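Local coordinates for protein 5'-deoxynucleotidase (Archaeoglobus fulgidus, PDB 1YNB) that probably hydrolyses 2'-deoxyribonucleoside 5'-phosphates to deoxyribonucleosides and phosphate, acting as a metal-dependent homodimer of the HD-domain type, at residues L22-S26 with G27-L31; A47-A50 with F51-L55; Y141-R144 with F145-N148; V149-T153 with D154-E158. One frame throughout, in Å; residues are numbered along the deposited sequence.

Contact 1 of 4, residues L22-S26 with G27-L31; sequences LTPRS and GWLKL
Arg25 and Trp28 meet at the indole's pyrrole side: Arg25 CB lies 3.6 Å from Trp28 CD1, and Arg25 O comes within 3.3 Å of the same CD1, approaching the ring obliquely. Beyond CB the Arg25 chain bends at chi2 and chi3, and in this folded form its NE reaches Glu37 OE1. The two polar ends share that partner, because Glu37 OE1 receives both the Trp28 NE1 hydrogen bond and the salt bridge from Arg25 NE. This is the loop between helices 8-18 and 39-56 of the HD-domain fold, and Arg25 also touches His42, part of an H...HD...D pattern that probably binds metal in this family, although none is bound to it here. Past Arg25 the chain makes a short helical turn. Leu29 N bonds to Ser26 O at 3.1 Å, bent to 144° and with the donor well above the carbonyl plane. A water joins the same Ser26 O to Lys30 N, while Ser26 OG bonds outside the turn, to Asp83 O and His85 ND1. Leu29 CD1 packs loosely against Pro24 CG at 4.3 Å. Lys30 reaches back to Gly27, its NZ hydrogen-bonding a lone pair of Gly27 O in the carbonyl plane, at 2.8 Å.

Contact 2 of 4, residues A47-A50 with F51-L55; sequences AIIA and FILAL
Ile49 and Leu53, one helical turn apart, lie side by side and point the same way. The gamma-branch methyl CG2 of Ile49 is 4.1 Å from Leu53 CG. It is this branch that faces Leu53 because CG2, rather than CG1, stands opposite the backbone N of Ile49. Leu53 CG also lies 3.4 Å from Ile49 O, the oxygen that accepts the bond from Leu53 N (2.8 Å, 160°). A neighbouring pair, Ile48 and Ile52, is looser, with Ile48 CG2 4.4 Å from Ile52 CD1. Regular bonds from Phe51, Ile52, Leu53 and Ala54 to the carbonyls four residues back fix this spacing. Phe51 swings its ring out with CG anti to its own N (chi1 179°), and Leu55 CG of the next turn lies 4.3 Å above one face, offset toward the rim.

Further out, Ile49 and Ala50 rest on Ala123 of helix 117-135, while Leu53 reaches Tyr119 and Asp122 of that helix and Ala155, Ala156 and Ile159 of helix 154-166. Were Leu53 an alanine, a gap would probably open among the three helices, with Ile49 CG2 losing its neighbour. On another flank Phe51 meets Phe73 of the second subunit edge-to-face, and Ile48 packs on Val17 of that subunit. Here helix 39-56 is a buried helix of the all-helical HD-domain fold, packed both in the core and at the dimer interface.

Contact 3 of 4, residues Y141-R144 with F145-N148; sequences YAIR and FAEN
Phe145 and Arg144 belong to a 3-10 segment between helices 117-135 and 154-166, held by bonds reaching three residues back, and Glu147 follows directly after it. Phe145 N bonds to Ala142 O at 3.1 Å, and the same oxygen lies at the edge of the Phe145 ring, in its plane, 3.6 Å from CD2. The ring also meets that of Trp28 and touches Leu128 of helix 117-135. Glu147 N closes the last turn on Arg144 O (3.2 Å, 157°). Glu147 keeps CG beside its own N (chi1 -67°) and runs extended beyond it, bringing CG within 3.3 Å of Ile143 O. Its carboxylate lies alongside Arg144 in a long salt bridge, OE1 to NE 3.6 Å, with the two planar groups turned 64° apart; the position of OE1 is uncertain. The other oxygen, OE2, borders Ile143 CG2 at 3.8 Å. A leucine at Glu147 would probably cost Arg144 this distant negative partner, leaving its guanidinium to the Tyr141 ring. Arg144 is flanked by that ring within its own segment: Arg144 CG sits 3.6 Å above one face of it, and Tyr141 CE1 covers a face of the guanidinium, offset toward its rim.

Contact 4 of 4, residues V149-T153 with D154-E158; sequences VELKT and DAAKE
Thr153 caps the helix that starts at Asp154: its OG1, turned between the backbone N and the carbonyl carbon (chi1 74°), accepts from Ala156 N at 3.1 Å. This is a classic N-cap, and Asp122 of helix 117-135 steadies it, its two carboxylate oxygens receiving Lys152 N and Thr153 N. The first main-chain bond of helix 154-166 follows, Lys157 N to Thr153 O at 3.0 Å and 162°. Leu151 packs on the first turn of the helix, its CD1 4.0 Å from Ala156 CB. The side chain of Lys157 then runs back along the preceding loop. CB starts beside Thr153 O; CG stays close to that oxygen, at 3.4 Å, and meets Leu151 CB on its way past. CD, still within contact of Thr153 O, continues the extended chain, every torsion beyond chi1 being near 180°. This straightness carries CE to Leu151 O, 3.3 Å away, and leaves NZ 4.1 Å from Lys152 O. No direct bond is made there; a single water takes up the ammonium, accepting from Lys157 NZ at 2.7 Å while it donates to Lys152 O and to Asp154 OD1.

The four contacts come in series along the chain. Contact 1 lies in the loop before helix 39-56, contact 2 within that helix, contact 3 in the loop after helix 117-135, and contact 4 runs directly on from contact 3 into helix 154-166. Two pairs meet in space. Contacts 1 and 3, with centres about 15 Å apart, bring two loops together where Trp28 CZ3 lies 3.4 Å from Phe145 CD2. Contacts 2 and 4, with centres about 12 Å apart, join two helices, Leu53 CD2 being 3.5 Å from Ala156 N. Contacts 1 and 2, with centres about 24 Å apart, sit on opposite sides of the chain's centre. Helix 117-135 packs against all four, so it ties the helical HD-type core together.

Contact 1 of 4, residues L22-S26 with G27-L31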
loop_
_atom_site.group_PDB
_atom_site.type_symbol
_atom_site.label_atom_id
_atom_site.label_comp_id
_atom_site.label_asym_id
_atom_site.label_seq_id
_atom_site.Cartn_x
_atom_site.Cartn_y
_atom_site.Cartn_z
ATOM N N LEU A 22 10.669 1.632 -8.972
ATOM C CA LEU A 22 10.327 1.823 -10.373
ATOM C C LEU A 22 10.880 0.679 -11.232
ATOM O O LEU A 22 10.974 0.808 -12.436
ATOM C CB LEU A 22 10.950 3.133 -10.860
ATOM C CG LEU A 22 10.623 4.363 -10.008
ATOM C CD1 LEU A 22 11.526 5.560 -10.379
ATOM C CD2 LEU A 22 9.148 4.661 -10.183
ATOM N N THR A 23 11.311 -0.414 -10.606
ATOM C CA THR A 23 11.837 -1.558 -11.344
ATOM C C THR A 23 10.840 -2.718 -11.147
ATOM O O THR A 23 10.688 -3.254 -10.049
ATOM C CB THR A 23 13.226 -1.995 -10.777
ATOM O OG1 THR A 23 14.158 -0.914 -10.893
ATOM C CG2 THR A 23 13.747 -3.184 -11.534
ATOM N N PRO A 24 10.130 -3.122 -12.209
ATOM C CA PRO A 24 9.196 -4.226 -11.985
ATOM C C PRO A 24 9.868 -5.565 -11.715
ATOM O O PRO A 24 10.998 -5.801 -12.171
ATOM C CB PRO A 24 8.379 -4.278 -13.300
ATOM C CG PRO A 24 9.328 -3.803 -14.293
ATOM C CD PRO A 24 10.104 -2.653 -13.612
ATOM N N ARG A 25 9.178 -6.424 -10.962
ATOM C CA ARG A 25 9.610 -7.803 -10.759
ATOM C C ARG A 25 9.157 -8.369 -12.136
ATOM O O ARG A 25 7.982 -8.618 -12.365
ATOM C CB ARG A 25 8.849 -8.393 -9.587
ATOM C CG ARG A 25 9.541 -7.893 -8.249
ATOM C CD ARG A 25 10.694 -8.899 -7.902
ATOM N NE ARG A 25 10.117 -10.126 -7.384
ATOM C CZ ARG A 25 10.855 -11.202 -7.075
ATOM N NH1 ARG A 25 12.172 -11.139 -7.261
ATOM N NH2 ARG A 25 10.303 -12.304 -6.606
ATOM N N SER A 26 10.141 -8.560 -13.019
ATOM C CA SER A 26 9.891 -8.917 -14.425
ATOM C C SER A 26 9.246 -10.205 -14.830
ATOM O O SER A 26 8.621 -10.242 -15.920
ATOM C CB SER A 26 11.197 -8.775 -15.229
ATOM O OG SER A 26 12.143 -9.733 -14.759
ATOM N N GLY A 27 9.426 -11.245 -14.026
ATOM C CA GLY A 27 8.870 -12.563 -14.305
ATOM C C GLY A 27 7.371 -12.546 -14.460
ATOM O O GLY A 27 6.792 -13.357 -15.212
ATOM N N TRP A 28 6.712 -11.620 -13.756
ATOM C CA TRP A 28 5.263 -11.521 -13.858
ATOM C C TRP A 28 4.705 -10.920 -15.142
ATOM O O TRP A 28 3.555 -11.194 -15.484
ATOM C CB TRP A 28 4.690 -10.671 -12.753
ATOM C CG TRP A 28 5.149 -11.076 -11.354
ATOM C CD1 TRP A 28 5.896 -10.311 -10.506
ATOM C CD2 TRP A 28 4.885 -12.310 -10.681
ATOM N NE1 TRP A 28 6.121 -11.001 -9.322
ATOM C CE2 TRP A 28 5.509 -12.235 -9.406
ATOM C CE3 TRP A 28 4.189 -13.486 -11.022
ATOM C CZ2 TRP A 28 5.454 -13.279 -8.494
ATOM C CZ3 TRP A 28 4.139 -14.536 -10.114
ATOM C CH2 TRP A 28 4.769 -14.424 -8.852
ATOM N N LEU A 29 5.478 -10.072 -15.800
ATOM C CA LEU A 29 5.011 -9.392 -16.990
ATOM C C LEU A 29 4.554 -10.327 -18.099
ATOM O O LEU A 29 3.570 -10.025 -18.764
ATOM C CB LEU A 29 6.096 -8.475 -17.540
ATOM C CG LEU A 29 6.546 -7.383 -16.546
ATOM C CD1 LEU A 29 7.850 -6.780 -17.046
ATOM C CD2 LEU A 29 5.458 -6.344 -16.391
ATOM N N LYS A 30 5.274 -11.432 -18.305
ATOM C CA LYS A 30 4.880 -12.352 -19.371
ATOM C C LYS A 30 3.580 -13.075 -19.064
ATOM O O LYS A 30 2.943 -13.641 -19.987
ATOM C CB LYS A 30 6.006 -13.344 -19.683
ATOM C CG LYS A 30 6.316 -14.304 -18.592
ATOM C CD LYS A 30 7.553 -15.121 -18.985
ATOM C CE LYS A 30 7.965 -16.078 -17.874
ATOM N NZ LYS A 30 8.252 -15.366 -16.561
ATOM N N LEU A 31 3.154 -13.066 -17.800
ATOM C CA LEU A 31 1.887 -13.685 -17.439
ATOM C C LEU A 31 0.737 -12.724 -17.690
ATOM O O LEU A 31 -0.417 -13.071 -17.427
ATOM C CB LEU A 31 1.856 -14.083 -15.972
ATOM C CG LEU A 31 2.441 -15.429 -15.581
ATOM C CD1 LEU A 31 3.877 -15.473 -16.014
ATOM C CD2 LEU A 31 2.309 -15.644 -14.060
HETATM O O HOH W 1 8.241 -11.639 -17.988
#

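Contact 2 of 4, residues A47-A50 with F51-L55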
loop_
_atom_site.group_PDB
_atom_site.type_symbol
_atom_site.label_atom_id
_atom_site.label_comp_id
_atom_site.label_asym_id
_atom_site.label_seq_id
_atom_site.Cartn_x
_atom_site.Cartn_y
_atom_site.Cartn_z
ATOM N N ALA A 47 12.190 -9.036 3.480
ATOM C CA ALA A 47 12.901 -8.634 4.706
ATOM C C ALA A 47 12.103 -9.006 5.928
ATOM O O ALA A 47 12.646 -9.584 6.876
ATOM C CB ALA A 47 13.252 -7.133 4.672
ATOM N N ILE A 48 10.796 -8.722 5.934
ATOM C CA ILE A 48 9.964 -9.102 7.045
ATOM C C ILE A 48 9.948 -10.636 7.181
ATOM O O ILE A 48 10.057 -11.194 8.292
ATOM C CB ILE A 48 8.552 -8.485 6.863
ATOM C CG1 ILE A 48 8.675 -6.957 6.997
ATOM C CG2 ILE A 48 7.537 -9.037 7.893
ATOM C CD1 ILE A 48 7.397 -6.213 6.664
ATOM N N ILE A 49 9.831 -11.353 6.065
ATOM C CA ILE A 49 9.864 -12.809 6.180
ATOM C C ILE A 49 11.204 -13.319 6.768
ATOM O O ILE A 49 11.198 -14.266 7.555
ATOM C CB ILE A 49 9.662 -13.459 4.801
ATOM C CG1 ILE A 49 8.187 -13.193 4.377
ATOM C CG2 ILE A 49 9.897 -14.976 4.868
ATOM C CD1 ILE A 49 7.887 -13.650 2.871
ATOM N N ALA A 50 12.317 -12.705 6.362
ATOM C CA ALA A 50 13.639 -13.144 6.830
ATOM C C ALA A 50 13.722 -12.967 8.353
ATOM O O ALA A 50 14.279 -13.820 9.053
ATOM C CB ALA A 50 14.735 -12.374 6.132
ATOM N N PHE A 51 13.149 -11.873 8.843
ATOM C CA PHE A 51 13.067 -11.575 10.280
ATOM C C PHE A 51 12.297 -12.735 10.931
ATOM O O PHE A 51 12.751 -13.347 11.905
ATOM C CB PHE A 51 12.310 -10.274 10.472
ATOM C CG PHE A 51 12.128 -9.873 11.901
ATOM C CD1 PHE A 51 13.179 -9.278 12.605
ATOM C CD2 PHE A 51 10.909 -10.064 12.532
ATOM C CE1 PHE A 51 13.009 -8.869 13.937
ATOM C CE2 PHE A 51 10.720 -9.665 13.859
ATOM C CZ PHE A 51 11.803 -9.057 14.553
ATOM N N ILE A 52 11.129 -13.065 10.367
ATOM C CA ILE A 52 10.335 -14.164 10.896
ATOM C C ILE A 52 11.082 -15.505 10.886
ATOM O O ILE A 52 11.015 -16.266 11.869
ATOM C CB ILE A 52 9.025 -14.326 10.094
ATOM C CG1 ILE A 52 8.086 -13.152 10.393
ATOM C CG2 ILE A 52 8.309 -15.626 10.498
ATOM C CD1 ILE A 52 6.884 -13.067 9.411
ATOM N N LEU A 53 11.756 -15.813 9.784
ATOM C CA LEU A 53 12.493 -17.083 9.681
ATOM C C LEU A 53 13.555 -17.201 10.772
ATOM O O LEU A 53 13.727 -18.266 11.364
ATOM C CB LEU A 53 13.177 -17.229 8.320
ATOM C CG LEU A 53 12.226 -17.450 7.125
ATOM C CD1 LEU A 53 13.008 -17.564 5.847
ATOM C CD2 LEU A 53 11.394 -18.684 7.354
ATOM N N ALA A 54 14.266 -16.108 11.024
ATOM C CA ALA A 54 15.310 -16.125 12.049
ATOM C C ALA A 54 14.687 -16.346 13.410
ATOM O O ALA A 54 15.121 -17.214 14.150
ATOM C CB ALA A 54 16.095 -14.809 12.021
ATOM N N LEU A 55 13.658 -15.585 13.758
ATOM C CA LEU A 55 13.053 -15.762 15.060
ATOM C C LEU A 55 12.513 -17.172 15.278
ATOM O O LEU A 55 12.766 -17.801 16.331
ATOM C CB LEU A 55 11.936 -14.748 15.272
ATOM C CG LEU A 55 12.355 -13.296 15.521
ATOM C CD1 LEU A 55 11.117 -12.491 15.910
ATOM C CD2 LEU A 55 13.401 -13.221 16.650
#

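Contact 3 of 4, residues Y141-R144 with F145-N148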
loop_
_atom_site.group_PDB
_atom_site.type_symbol
_atom_site.label_atom_id
_atom_site.label_comp_id
_atom_site.label_asym_id
_atom_site.label_seq_id
_atom_site.Cartn_x
_atom_site.Cartn_y
_atom_site.Cartn_z
ATOM N N TYR A 141 -1.871 -19.464 -13.763
ATOM C CA TYR A 141 -0.508 -19.941 -13.946
ATOM C C TYR A 141 0.475 -19.354 -12.921
ATOM O O TYR A 141 1.526 -19.934 -12.676
ATOM C CB TYR A 141 -0.027 -19.615 -15.351
ATOM C CG TYR A 141 1.259 -20.329 -15.716
ATOM C CD1 TYR A 141 1.239 -21.660 -16.134
ATOM C CD2 TYR A 141 2.489 -19.669 -15.661
ATOM C CE1 TYR A 141 2.419 -22.322 -16.498
ATOM C CE2 TYR A 141 3.667 -20.312 -16.019
ATOM C CZ TYR A 141 3.619 -21.640 -16.440
ATOM O OH TYR A 141 4.771 -22.290 -16.814
ATOM N N ALA A 142 0.125 -18.217 -12.333
ATOM C CA ALA A 142 1.020 -17.604 -11.323
ATOM C C ALA A 142 1.394 -18.613 -10.240
ATOM O O ALA A 142 2.451 -18.490 -9.633
ATOM C CB ALA A 142 0.347 -16.405 -10.684
ATOM N N ILE A 143 0.536 -19.594 -9.981
ATOM C CA ILE A 143 0.792 -20.582 -8.937
ATOM C C ILE A 143 2.063 -21.389 -9.179
ATOM O O ILE A 143 2.596 -21.971 -8.235
ATOM C CB ILE A 143 -0.424 -21.567 -8.725
ATOM C CG1 ILE A 143 -0.303 -22.269 -7.365
ATOM C CG2 ILE A 143 -0.497 -22.631 -9.840
ATOM C CD1 ILE A 143 -0.554 -21.325 -6.190
ATOM N N ARG A 144 2.555 -21.417 -10.416
ATOM C CA ARG A 144 3.755 -22.190 -10.694
ATOM C C ARG A 144 4.963 -21.595 -9.981
ATOM O O ARG A 144 5.920 -22.322 -9.680
ATOM C CB ARG A 144 4.065 -22.238 -12.196
ATOM C CG ARG A 144 3.073 -23.017 -13.050
ATOM C CD ARG A 144 2.814 -24.408 -12.494
ATOM N NE ARG A 144 2.159 -25.287 -13.463
ATOM C CZ ARG A 144 1.025 -25.011 -14.106
ATOM N NH1 ARG A 144 0.382 -23.863 -13.892
ATOM N NH2 ARG A 144 0.538 -25.889 -14.986
ATOM N N PHE A 145 4.952 -20.281 -9.763
ATOM C CA PHE A 145 6.075 -19.642 -9.066
ATOM C C PHE A 145 6.105 -20.055 -7.588
ATOM O O PHE A 145 7.077 -19.771 -6.884
ATOM C CB PHE A 145 5.994 -18.101 -9.172
ATOM C CG PHE A 145 6.296 -17.541 -10.552
ATOM C CD1 PHE A 145 7.575 -17.058 -10.868
ATOM C CD2 PHE A 145 5.287 -17.426 -11.509
ATOM C CE1 PHE A 145 7.843 -16.460 -12.110
ATOM C CE2 PHE A 145 5.543 -16.831 -12.755
ATOM C CZ PHE A 145 6.820 -16.345 -13.055
ATOM N N ALA A 146 5.044 -20.681 -7.098
ATOM C CA ALA A 146 5.002 -21.120 -5.719
ATOM C C ALA A 146 5.169 -22.628 -5.611
ATOM O O ALA A 146 5.127 -23.156 -4.515
ATOM C CB ALA A 146 3.692 -20.732 -5.072
ATOM N N GLU A 147 5.302 -23.313 -6.745
ATOM C CA GLU A 147 5.438 -24.764 -6.761
ATOM C C GLU A 147 6.886 -25.224 -6.887
ATOM O O GLU A 147 7.720 -24.546 -7.492
ATOM C CB GLU A 147 4.587 -25.366 -7.915
ATOM C CG GLU A 147 3.073 -25.177 -7.670
ATOM C CD GLU A 147 2.145 -25.656 -8.799
ATOM O OE1 GLU A 147 2.611 -25.761 -9.945
ATOM O OE2 GLU A 147 0.938 -25.887 -8.518
ATOM N N ASN A 148 7.159 -26.396 -6.321
ATOM C CA ASN A 148 8.496 -27.001 -6.358
ATOM C C ASN A 148 9.560 -26.020 -5.863
ATOM O O ASN A 148 10.618 -25.833 -6.503
ATOM C CB ASN A 148 8.837 -27.430 -7.790
ATOM C CG ASN A 148 7.678 -28.135 -8.481
ATOM O OD1 ASN A 148 7.096 -29.090 -7.945
ATOM N ND2 ASN A 148 7.336 -27.665 -9.686
#

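Contact 4 of 4, residues V149-T153 with D154-E158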
loop_
_atom_site.group_PDB
_atom_site.type_symbol
_atom_site.label_atom_id
_atom_site.label_comp_id
_atom_site.label_asym_id
_atom_site.label_seq_id
_atom_site.Cartn_x
_atom_site.Cartn_y
_atom_site.Cartn_z
ATOM N N VAL A 149 9.280 -25.387 -4.732
ATOM C CA VAL A 149 10.217 -24.422 -4.189
ATOM C C VAL A 149 11.160 -25.154 -3.274
ATOM O O VAL A 149 10.724 -25.893 -2.395
ATOM C CB VAL A 149 9.492 -23.317 -3.401
ATOM C CG1 VAL A 149 10.510 -22.414 -2.695
ATOM C CG2 VAL A 149 8.660 -22.501 -4.352
ATOM N N GLU A 150 12.454 -24.945 -3.499
ATOM C CA GLU A 150 13.491 -25.584 -2.703
ATOM C C GLU A 150 13.938 -24.635 -1.596
ATOM O O GLU A 150 14.679 -23.699 -1.850
ATOM C CB GLU A 150 14.692 -25.915 -3.590
ATOM C CG GLU A 150 14.380 -26.673 -4.879
ATOM C CD GLU A 150 13.821 -28.073 -4.639
ATOM O OE1 GLU A 150 14.041 -28.955 -5.501
ATOM O OE2 GLU A 150 13.153 -28.293 -3.601
ATOM N N LEU A 151 13.472 -24.876 -0.379
ATOM C CA LEU A 151 13.839 -24.048 0.757
ATOM C C LEU A 151 14.857 -24.848 1.544
ATOM O O LEU A 151 14.865 -26.074 1.456
ATOM C CB LEU A 151 12.609 -23.767 1.613
ATOM C CG LEU A 151 11.543 -22.948 0.853
ATOM C CD1 LEU A 151 10.220 -22.996 1.596
ATOM C CD2 LEU A 151 12.027 -21.511 0.659
ATOM N N LYS A 152 15.700 -24.163 2.319
ATOM C CA LYS A 152 16.734 -24.833 3.101
ATOM C C LYS A 152 16.394 -24.974 4.573
ATOM O O LYS A 152 16.718 -26.007 5.175
ATOM C CB LYS A 152 18.061 -24.080 2.992
ATOM C CG LYS A 152 18.609 -23.836 1.589
ATOM C CD LYS A 152 19.843 -22.932 1.702
ATOM C CE LYS A 152 20.164 -22.162 0.414
ATOM N NZ LYS A 152 21.030 -20.947 0.664
ATOM N N THR A 153 15.753 -23.969 5.168
ATOM C CA THR A 153 15.446 -24.034 6.598
ATOM C C THR A 153 14.133 -24.700 6.965
ATOM O O THR A 153 13.175 -24.679 6.194
ATOM C CB THR A 153 15.477 -22.638 7.265
ATOM O OG1 THR A 153 14.313 -21.873 6.885
ATOM C CG2 THR A 153 16.725 -21.893 6.840
ATOM N N ASP A 154 14.092 -25.315 8.146
ATOM C CA ASP A 154 12.884 -25.982 8.587
ATOM C C ASP A 154 11.769 -24.968 8.811
ATOM O O ASP A 154 10.593 -25.291 8.658
ATOM C CB ASP A 154 13.113 -26.737 9.898
ATOM C CG ASP A 154 13.931 -28.023 9.710
ATOM O OD1 ASP A 154 14.142 -28.482 8.557
ATOM O OD2 ASP A 154 14.352 -28.569 10.754
ATOM N N ALA A 155 12.137 -23.758 9.227
ATOM C CA ALA A 155 11.139 -22.726 9.479
ATOM C C ALA A 155 10.459 -22.328 8.159
ATOM O O ALA A 155 9.246 -22.151 8.108
ATOM C CB ALA A 155 11.799 -21.498 10.108
ATOM N N ALA A 156 11.260 -22.176 7.113
ATOM C CA ALA A 156 10.744 -21.786 5.806
ATOM C C ALA A 156 9.873 -22.945 5.275
ATOM O O ALA A 156 8.789 -22.726 4.743
ATOM C CB ALA A 156 11.901 -21.485 4.845
ATOM N N LYS A 157 10.338 -24.183 5.441
ATOM C CA LYS A 157 9.563 -25.328 4.962
ATOM C C LYS A 157 8.200 -25.423 5.642
ATOM O O LYS A 157 7.196 -25.738 5.004
ATOM C CB LYS A 157 10.356 -26.632 5.166
ATOM C CG LYS A 157 11.485 -26.814 4.153
ATOM C CD LYS A 157 12.352 -28.035 4.516
ATOM C CE LYS A 157 13.541 -28.180 3.560
ATOM N NZ LYS A 157 14.485 -29.261 4.032
ATOM N N GLU A 158 8.142 -25.128 6.931
ATOM C CA GLU A 158 6.883 -25.208 7.658
ATOM C C GLU A 158 5.909 -24.114 7.170
ATOM O O GLU A 158 4.720 -24.376 6.911
ATOM C CB GLU A 158 7.169 -25.071 9.168
ATOM C CG GLU A 158 5.950 -25.182 10.104
ATOM C CD GLU A 158 6.318 -25.417 11.602
ATOM O OE1 GLU A 158 7.401 -24.977 12.075
ATOM O OE2 GLU A 158 5.496 -26.036 12.323
HETATM O O HOH W 2 15.830 -28.415 6.204
#